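Local atomic coordinates of arginase (Thermus thermophilus, PDB entry 2EF5), a protein that probably hydrolyses L-arginine to L-ornithine and urea, a step of the urea cycle, with the help of two manganese ions per subunit. Residues E1-V6 with E33-L38; R27-L32 with E269-A274. All coordinates share one frame; numbering follows the deposited sequence.

Contact 1 (E1-V6 with E33-L38); sequences ERVAVV and EQLEDL
V3 and V5 of strand 2-8 meet L35 of helix 31-37 through methyl groups alone; no hydrogen bond or salt bridge joins the two segments. The main apolar touch is between CG1 of V3 and CD1 of L35, 4.0 Å apart, with the two side chains crossing at about a right angle. With chi1 at 171°, V3 swings CG1 anti to the backbone N, and this is the branch that meets the leucine. The same methyl, CD1 of L35, also comes within 4.5 Å of CG2 of V5, a looser touch, so a single branch of the leucine serves both valines. V3 and V5 lie two residues apart and point their CB atoms to the helix, whereas A4 between them faces away.

This is a helix laid on one face of the parallel sheet of the arginase α/β fold, near its edge: strand 2-8 runs between strands 41-47 and 87-93. L35 also packs on V42 and I90 of those strands and on L282 of helix 272-284, all in the same chain.

Backbone hydrogen bonds from V3 to T41 and E43, and from A4 to F88, stitch strand 2-8 into the sheet. NE of R2 lies 3.4 Å from OE2 of E1, attracted by charge only, since the oxygen sits well out of the guanidinium plane. In the helix, D37 N donates to E33 O at 3.0 Å.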
ATOM      1  N   GLU A   1      -0.451 -21.240  45.390  1.00 41.91           N
ATOM      2  CA  GLU A   1      -0.198 -21.029  46.844  1.00 41.48           C
ATOM      3  C   GLU A   1       1.287 -20.951  47.185  1.00 38.92           C
ATOM      4  O   GLU A   1       1.677 -20.230  48.099  1.00 38.65           O
ATOM      5  CB  GLU A   1      -0.840 -22.156  47.663  1.00 44.86           C
ATOM      6  CG  GLU A   1      -0.643 -23.552  47.084  1.00 48.79           C
ATOM      7  CD  GLU A   1      -0.801 -24.651  48.124  1.00 51.53           C
ATOM      8  OE1 GLU A   1      -1.793 -24.611  48.884  1.00 51.49           O
ATOM      9  OE2 GLU A   1       0.067 -25.556  48.175  1.00 52.75           O
ATOM     10  N   ARG A   2       2.112 -21.686  46.445  1.00 36.48           N
ATOM     11  CA  ARG A   2       3.548 -21.715  46.696  1.00 34.79           C
ATOM     12  C   ARG A   2       4.393 -20.996  45.653  1.00 32.18           C
ATOM     13  O   ARG A   2       4.176 -21.133  44.449  1.00 30.67           O
ATOM     14  CB  ARG A   2       4.029 -23.164  46.809  1.00 36.42           C
ATOM     15  CG  ARG A   2       3.498 -23.923  48.020  1.00 41.81           C
ATOM     16  CD  ARG A   2       3.793 -25.414  47.880  1.00 43.00           C
ATOM     17  NE  ARG A   2       3.070 -25.990  46.746  1.00 47.34           N
ATOM     18  CZ  ARG A   2       3.304 -27.194  46.226  1.00 47.46           C
ATOM     19  NH1 ARG A   2       4.250 -27.972  46.736  1.00 47.89           N
ATOM     20  NH2 ARG A   2       2.592 -27.616  45.189  1.00 46.60           N
ATOM     21  N   VAL A   3       5.374 -20.242  46.135  1.00 29.58           N
ATOM     22  CA  VAL A   3       6.284 -19.500  45.273  1.00 27.55           C
ATOM     23  C   VAL A   3       7.728 -19.732  45.699  1.00 25.66           C
ATOM     24  O   VAL A   3       8.052 -19.709  46.888  1.00 25.60           O
ATOM     25  CB  VAL A   3       6.000 -17.976  45.328  1.00 27.87           C
ATOM     26  CG1 VAL A   3       7.103 -17.209  44.608  1.00 28.85           C
ATOM     27  CG2 VAL A   3       4.661 -17.675  44.694  1.00 27.41           C
ATOM     28  N   ALA A   4       8.593 -19.963  44.719  1.00 24.58           N
ATOM     29  CA  ALA A   4      10.008 -20.165  44.983  1.00 23.38           C
ATOM     30  C   ALA A   4      10.777 -19.073  44.243  1.00 21.92           C
ATOM     31  O   ALA A   4      10.577 -18.866  43.048  1.00 20.61           O
ATOM     32  CB  ALA A   4      10.456 -21.542  44.501  1.00 23.72           C
ATOM     33  N   VAL A   5      11.639 -18.374  44.969  1.00 21.15           N
ATOM     34  CA  VAL A   5      12.450 -17.302  44.397  1.00 22.35           C
ATOM     35  C   VAL A   5      13.915 -17.710  44.341  1.00 22.85           C
ATOM     36  O   VAL A   5      14.490 -18.130  45.346  1.00 24.67           O
ATOM     37  CB  VAL A   5      12.356 -16.020  45.248  1.00 22.36           C
ATOM     38  CG1 VAL A   5      13.287 -14.957  44.695  1.00 23.15           C
ATOM     39  CG2 VAL A   5      10.921 -15.512  45.275  1.00 23.07           C
ATOM     40  N   VAL A   6      14.519 -17.591  43.167  1.00 22.87           N
ATOM     41  CA  VAL A   6      15.930 -17.923  43.017  1.00 23.71           C
ATOM     42  C   VAL A   6      16.629 -16.817  42.236  1.00 23.67           C
ATOM     43  O   VAL A   6      16.086 -16.294  41.261  1.00 23.54           O
ATOM     44  CB  VAL A   6      16.125 -19.265  42.291  1.00 23.52           C
ATOM     45  CG1 VAL A   6      15.519 -19.207  40.906  1.00 26.73           C
ATOM     46  CG2 VAL A   6      17.603 -19.587  42.203  1.00 25.78           C
ATOM     47  N   GLU A  33       8.520 -10.361  51.101  1.00 25.58           N
ATOM     48  CA  GLU A  33       7.569  -9.950  52.123  1.00 26.98           C
ATOM     49  C   GLU A  33       6.221  -9.598  51.485  1.00 25.78           C
ATOM     50  O   GLU A  33       5.164  -9.959  52.005  1.00 24.94           O
ATOM     51  CB  GLU A  33       8.104  -8.739  52.893  1.00 29.49           C
ATOM     52  CG  GLU A  33       9.396  -8.973  53.678  1.00 32.82           C
ATOM     53  CD  GLU A  33      10.597  -9.344  52.803  1.00 35.34           C
ATOM     54  OE1 GLU A  33      10.598  -9.036  51.593  1.00 33.52           O
ATOM     55  OE2 GLU A  33      11.558  -9.933  53.344  1.00 38.27           O
ATOM     56  N   GLN A  34       6.255  -8.905  50.349  1.00 23.34           N
ATOM     57  CA  GLN A  34       5.019  -8.509  49.684  1.00 22.89           C
ATOM     58  C   GLN A  34       4.283  -9.688  49.061  1.00 23.01           C
ATOM     59  O   GLN A  34       3.058  -9.672  48.965  1.00 22.47           O
ATOM     60  CB  GLN A  34       5.292  -7.419  48.642  1.00 22.29           C
ATOM     61  CG  GLN A  34       5.898  -6.151  49.250  1.00 23.07           C
ATOM     62  CD  GLN A  34       6.014  -5.017  48.253  1.00 25.25           C
ATOM     63  OE1 GLN A  34       5.020  -4.404  47.878  1.00 24.18           O
ATOM     64  NE2 GLN A  34       7.234  -4.735  47.817  1.00 23.36           N
ATOM     65  N   LEU A  35       5.017 -10.710  48.634  1.00 22.22           N
ATOM     66  CA  LEU A  35       4.370 -11.886  48.069  1.00 23.21           C
ATOM     67  C   LEU A  35       3.599 -12.594  49.185  1.00 24.55           C
ATOM     68  O   LEU A  35       2.508 -13.130  48.959  1.00 23.93           O
ATOM     69  CB  LEU A  35       5.402 -12.834  47.449  1.00 22.04           C
ATOM     70  CG  LEU A  35       5.860 -12.445  46.035  1.00 22.57           C
ATOM     71  CD1 LEU A  35       6.979 -13.366  45.582  1.00 21.63           C
ATOM     72  CD2 LEU A  35       4.691 -12.524  45.071  1.00 22.02           C
ATOM     73  N   GLU A  36       4.163 -12.585  50.391  1.00 25.32           N
ATOM     74  CA  GLU A  36       3.507 -13.207  51.535  1.00 27.84           C
ATOM     75  C   GLU A  36       2.261 -12.403  51.918  1.00 29.21           C
ATOM     76  O   GLU A  36       1.222 -12.983  52.245  1.00 30.06           O
ATOM     77  CB  GLU A  36       4.462 -13.300  52.731  1.00 28.53           C
ATOM     78  CG  GLU A  36       5.705 -14.155  52.472  1.00 30.09           C
ATOM     79  CD  GLU A  36       6.604 -14.280  53.695  1.00 31.60           C
ATOM     80  OE1 GLU A  36       6.832 -13.256  54.378  1.00 30.55           O
ATOM     81  OE2 GLU A  36       7.096 -15.398  53.960  1.00 31.91           O
ATOM     82  N   ASP A  37       2.354 -11.073  51.880  1.00 29.53           N
ATOM     83  CA  ASP A  37       1.199 -10.237  52.218  1.00 29.74           C
ATOM     84  C   ASP A  37       0.062 -10.565  51.259  1.00 29.38           C
ATOM     85  O   ASP A  37      -1.118 -10.414  51.584  1.00 28.65           O
ATOM     86  CB  ASP A  37       1.528  -8.745  52.087  1.00 30.34           C
ATOM     87  CG  ASP A  37       2.597  -8.296  53.047  1.00 31.74           C
ATOM     88  OD1 ASP A  37       2.795  -8.968  54.076  1.00 31.95           O
ATOM     89  OD2 ASP A  37       3.231  -7.255  52.779  1.00 36.48           O
ATOM     90  N   LEU A  38       0.435 -11.016  50.069  1.00 28.76           N
ATOM     91  CA  LEU A  38      -0.528 -11.354  49.035  1.00 28.90           C
ATOM     92  C   LEU A  38      -1.164 -12.724  49.289  1.00 29.15           C
ATOM     93  O   LEU A  38      -2.100 -13.126  48.593  1.00 29.55           O
ATOM     94  CB  LEU A  38       0.172 -11.325  47.676  1.00 29.41           C
ATOM     95  CG  LEU A  38      -0.667 -11.171  46.410  1.00 31.06           C
ATOM     96  CD1 LEU A  38      -1.532  -9.927  46.512  1.00 31.39           C
ATOM     97  CD2 LEU A  38       0.267 -11.068  45.205  1.00 30.89           C
TER

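Contact 2 (R27-L32 with E269-A274); sequences RYARLL and ERNRTA
A29, in the short break between helices 22-28 and 31-37, packs against N271 and A274 at the start of helix 272-284, a small, partly buried contact held by van der Waals touches, with no hydrogen bond between the segments. A29 is its centre on one side: the first residue after helix 22-28 to leave helical backbone angles, it points CB at the opposite segment. That methyl lies 4.0 Å from ND2 of N271 and equally far from the backbone O of A274, while the CB atoms of A29 and A274 are 4.3 Å apart. Two small side chains thus let the backbones approach, the CA atoms of A29 and A274 being separated by 6.2 Å.

The one polar side chain at the centre, N271, bonds outside the two segments. With CG anti to the backbone N (chi1 -153°), its amide reaches the last turn of helix 22-28, where ND2 donates a hydrogen bond to the backbone O of A25 and lies 4.4 Å from CB of Y28. Although N271 occupies the N-cap position of helix 272-284, its side chain makes no capping bond.

The approach to that helix is shaped by a type I' turn from E269 to R272, closed by R272 N donating to E269 O at 3.0 Å. CD of E269 lies over one face of the R272 guanidinium, offset toward its rim, and OE1 of E269 is 2.8 Å from NH2 of R272, an attraction of charges with no N-H directed at the oxygen. Helices 31-37 and 272-284 pack on one face of the parallel sheet, as in the three-layer α/β/α fold of the arginases, whose helices flank both faces.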
ATOM      1  N   ARG A  27      15.462  -8.241  46.027  1.00 19.40           N
ATOM      2  CA  ARG A  27      15.135  -8.753  47.353  1.00 20.81           C
ATOM      3  C   ARG A  27      14.968  -7.568  48.297  1.00 21.76           C
ATOM      4  O   ARG A  27      14.046  -7.550  49.104  1.00 21.69           O
ATOM      5  CB  ARG A  27      16.235  -9.682  47.881  1.00 19.72           C
ATOM      6  CG  ARG A  27      16.317 -11.022  47.177  1.00 21.99           C
ATOM      7  CD  ARG A  27      17.395 -11.908  47.807  1.00 23.30           C
ATOM      8  NE  ARG A  27      17.324 -13.294  47.342  1.00 22.44           N
ATOM      9  CZ  ARG A  27      18.058 -13.803  46.353  1.00 25.87           C
ATOM     10  NH1 ARG A  27      18.939 -13.043  45.705  1.00 24.01           N
ATOM     11  NH2 ARG A  27      17.912 -15.080  46.013  1.00 25.18           N
ATOM     12  N   TYR A  28      15.856  -6.581  48.192  1.00 21.76           N
ATOM     13  CA  TYR A  28      15.765  -5.403  49.042  1.00 23.41           C
ATOM     14  C   TYR A  28      14.478  -4.622  48.802  1.00 22.86           C
ATOM     15  O   TYR A  28      14.043  -3.878  49.669  1.00 20.27           O
ATOM     16  CB  TYR A  28      16.985  -4.495  48.854  1.00 27.48           C
ATOM     17  CG  TYR A  28      18.139  -4.884  49.749  1.00 33.09           C
ATOM     18  CD1 TYR A  28      18.001  -4.858  51.138  1.00 36.38           C
ATOM     19  CD2 TYR A  28      19.357  -5.310  49.216  1.00 34.19           C
ATOM     20  CE1 TYR A  28      19.046  -5.250  51.978  1.00 37.45           C
ATOM     21  CE2 TYR A  28      20.410  -5.706  50.045  1.00 33.71           C
ATOM     22  CZ  TYR A  28      20.242  -5.674  51.425  1.00 37.48           C
ATOM     23  OH  TYR A  28      21.253  -6.073  52.271  1.00 40.54           O
ATOM     24  N   ALA A  29      13.870  -4.794  47.632  1.00 22.44           N
ATOM     25  CA  ALA A  29      12.609  -4.117  47.334  1.00 22.72           C
ATOM     26  C   ALA A  29      11.447  -4.892  47.992  1.00 22.91           C
ATOM     27  O   ALA A  29      10.275  -4.646  47.710  1.00 22.79           O
ATOM     28  CB  ALA A  29      12.404  -4.024  45.833  1.00 21.44           C
ATOM     29  N   ARG A  30      11.799  -5.836  48.864  1.00 22.57           N
ATOM     30  CA  ARG A  30      10.832  -6.650  49.605  1.00 23.03           C
ATOM     31  C   ARG A  30       9.877  -7.478  48.743  1.00 22.47           C
ATOM     32  O   ARG A  30       8.691  -7.588  49.039  1.00 21.60           O
ATOM     33  CB  ARG A  30      10.032  -5.755  50.561  1.00 25.03           C
ATOM     34  CG  ARG A  30      10.920  -4.909  51.467  1.00 29.17           C
ATOM     35  CD  ARG A  30      10.114  -4.055  52.428  1.00 33.88           C
ATOM     36  NE  ARG A  30       9.363  -4.872  53.379  1.00 37.77           N
ATOM     37  CZ  ARG A  30       8.044  -5.044  53.351  1.00 38.35           C
ATOM     38  NH1 ARG A  30       7.310  -4.450  52.414  1.00 38.94           N
ATOM     39  NH2 ARG A  30       7.460  -5.822  54.255  1.00 38.48           N
ATOM     40  N   LEU A  31      10.399  -8.064  47.676  1.00 22.08           N
ATOM     41  CA  LEU A  31       9.586  -8.893  46.798  1.00 22.61           C
ATOM     42  C   LEU A  31       8.938 -10.010  47.608  1.00 23.77           C
ATOM     43  O   LEU A  31       7.752 -10.300  47.486  1.00 23.40           O
ATOM     44  CB  LEU A  31      10.467  -9.518  45.709  1.00 23.15           C
ATOM     45  CG  LEU A  31       9.894 -10.753  45.001  1.00 23.64           C
ATOM     46  CD1 LEU A  31       8.677 -10.355  44.179  1.00 22.00           C
ATOM     47  CD2 LEU A  31      10.970 -11.384  44.118  1.00 24.16           C
ATOM     48  N   LEU A  32       9.751 -10.627  48.446  1.00 25.54           N
ATOM     49  CA  LEU A  32       9.334 -11.741  49.272  1.00 27.11           C
ATOM     50  C   LEU A  32       8.273 -11.398  50.318  1.00 26.05           C
ATOM     51  O   LEU A  32       7.250 -12.071  50.416  1.00 23.04           O
ATOM     52  CB  LEU A  32      10.575 -12.315  49.931  1.00 30.12           C
ATOM     53  CG  LEU A  32      10.584 -13.823  50.094  1.00 34.41           C
ATOM     54  CD1 LEU A  32      12.012 -14.330  49.952  1.00 34.81           C
ATOM     55  CD2 LEU A  32       9.972 -14.192  51.441  1.00 36.75           C
ATOM     56  N   GLU A 269      18.087   4.759  40.497  1.00 24.02           N
ATOM     57  CA  GLU A 269      17.874   5.884  41.392  1.00 24.80           C
ATOM     58  C   GLU A 269      16.989   5.426  42.550  1.00 24.04           C
ATOM     59  O   GLU A 269      15.798   5.140  42.375  1.00 23.12           O
ATOM     60  CB  GLU A 269      17.212   7.038  40.635  1.00 26.29           C
ATOM     61  CG  GLU A 269      17.882   7.318  39.292  1.00 32.39           C
ATOM     62  CD  GLU A 269      17.336   8.546  38.590  1.00 34.55           C
ATOM     63  OE1 GLU A 269      16.110   8.772  38.649  1.00 36.58           O
ATOM     64  OE2 GLU A 269      18.134   9.276  37.961  1.00 37.81           O
ATOM     65  N   ARG A 270      17.583   5.330  43.732  1.00 22.59           N
ATOM     66  CA  ARG A 270      16.843   4.923  44.921  1.00 23.01           C
ATOM     67  C   ARG A 270      16.159   3.568  44.741  1.00 20.86           C
ATOM     68  O   ARG A 270      15.069   3.337  45.268  1.00 20.79           O
ATOM     69  CB  ARG A 270      15.787   5.971  45.257  1.00 26.39           C
ATOM     70  CG  ARG A 270      16.318   7.382  45.350  1.00 33.80           C
ATOM     71  CD  ARG A 270      17.132   7.577  46.606  1.00 38.60           C
ATOM     72  NE  ARG A 270      17.374   8.991  46.869  1.00 44.37           N
ATOM     73  CZ  ARG A 270      17.912   9.456  47.990  1.00 44.55           C
ATOM     74  NH1 ARG A 270      18.266   8.614  48.952  1.00 44.36           N
ATOM     75  NH2 ARG A 270      18.089  10.762  48.148  1.00 46.93           N
ATOM     76  N   ASN A 271      16.789   2.684  43.977  1.00 18.18           N
ATOM     77  CA  ASN A 271      16.247   1.347  43.759  1.00 19.49           C
ATOM     78  C   ASN A 271      14.840   1.343  43.163  1.00 18.67           C
ATOM     79  O   ASN A 271      14.142   0.339  43.259  1.00 17.14           O
ATOM     80  CB  ASN A 271      16.225   0.592  45.101  1.00 19.13           C
ATOM     81  CG  ASN A 271      16.318  -0.908  44.926  1.00 20.06           C
ATOM     82  OD1 ASN A 271      17.064  -1.387  44.079  1.00 18.52           O
ATOM     83  ND2 ASN A 271      15.575  -1.659  45.742  1.00 20.28           N
ATOM     84  N   ARG A 272      14.422   2.440  42.537  1.00 18.51           N
ATOM     85  CA  ARG A 272      13.063   2.503  42.004  1.00 20.32           C
ATOM     86  C   ARG A 272      12.759   1.540  40.872  1.00 18.48           C
ATOM     87  O   ARG A 272      11.599   1.169  40.666  1.00 19.21           O
ATOM     88  CB  ARG A 272      12.705   3.935  41.590  1.00 22.44           C
ATOM     89  CG  ARG A 272      13.450   4.481  40.392  1.00 26.55           C
ATOM     90  CD  ARG A 272      13.070   5.950  40.206  1.00 33.78           C
ATOM     91  NE  ARG A 272      13.502   6.493  38.921  1.00 37.35           N
ATOM     92  CZ  ARG A 272      13.252   7.732  38.516  1.00 38.51           C
ATOM     93  NH1 ARG A 272      12.575   8.563  39.296  1.00 40.60           N
ATOM     94  NH2 ARG A 272      13.682   8.141  37.332  1.00 36.69           N
ATOM     95  N   THR A 273      13.786   1.117  40.145  1.00 17.03           N
ATOM     96  CA  THR A 273      13.570   0.181  39.055  1.00 17.28           C
ATOM     97  C   THR A 273      13.250  -1.190  39.632  1.00 17.53           C
ATOM     98  O   THR A 273      12.352  -1.888  39.157  1.00 16.52           O
ATOM     99  CB  THR A 273      14.801   0.091  38.144  1.00 15.37           C
ATOM    100  OG1 THR A 273      15.066   1.385  37.591  1.00 18.30           O
ATOM    101  CG2 THR A 273      14.552  -0.900  37.006  1.00 16.28           C
ATOM    102  N   ALA A 274      13.976  -1.570  40.672  1.00 17.85           N
ATOM    103  CA  ALA A 274      13.735  -2.856  41.319  1.00 18.13           C
ATOM    104  C   ALA A 274      12.343  -2.829  41.964  1.00 17.53           C
ATOM    105  O   ALA A 274      11.606  -3.818  41.911  1.00 17.25           O
ATOM    106  CB  ALA A 274      14.801  -3.123  42.380  1.00 16.29           C
TER

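How the contacts relate
From the N terminus, the chain runs along strand 2-8, passes through helix 22-28 and the break after it, and enters helix 31-37, where contact 1 closes a short loop by laying that helix back on the first strand. Contact 2 starts inside this loop and ends far beyond it, joining residues 27-32 to residues 269-274 across most of the chain, so the two contacts cross. They share helix 31-37, their centres lying about 15 Å apart, and CG2 of V5 touches CD2 of L31 at 4.3 Å. Together they connect the first strand, the first two helices and the last helix on one face of the sheet.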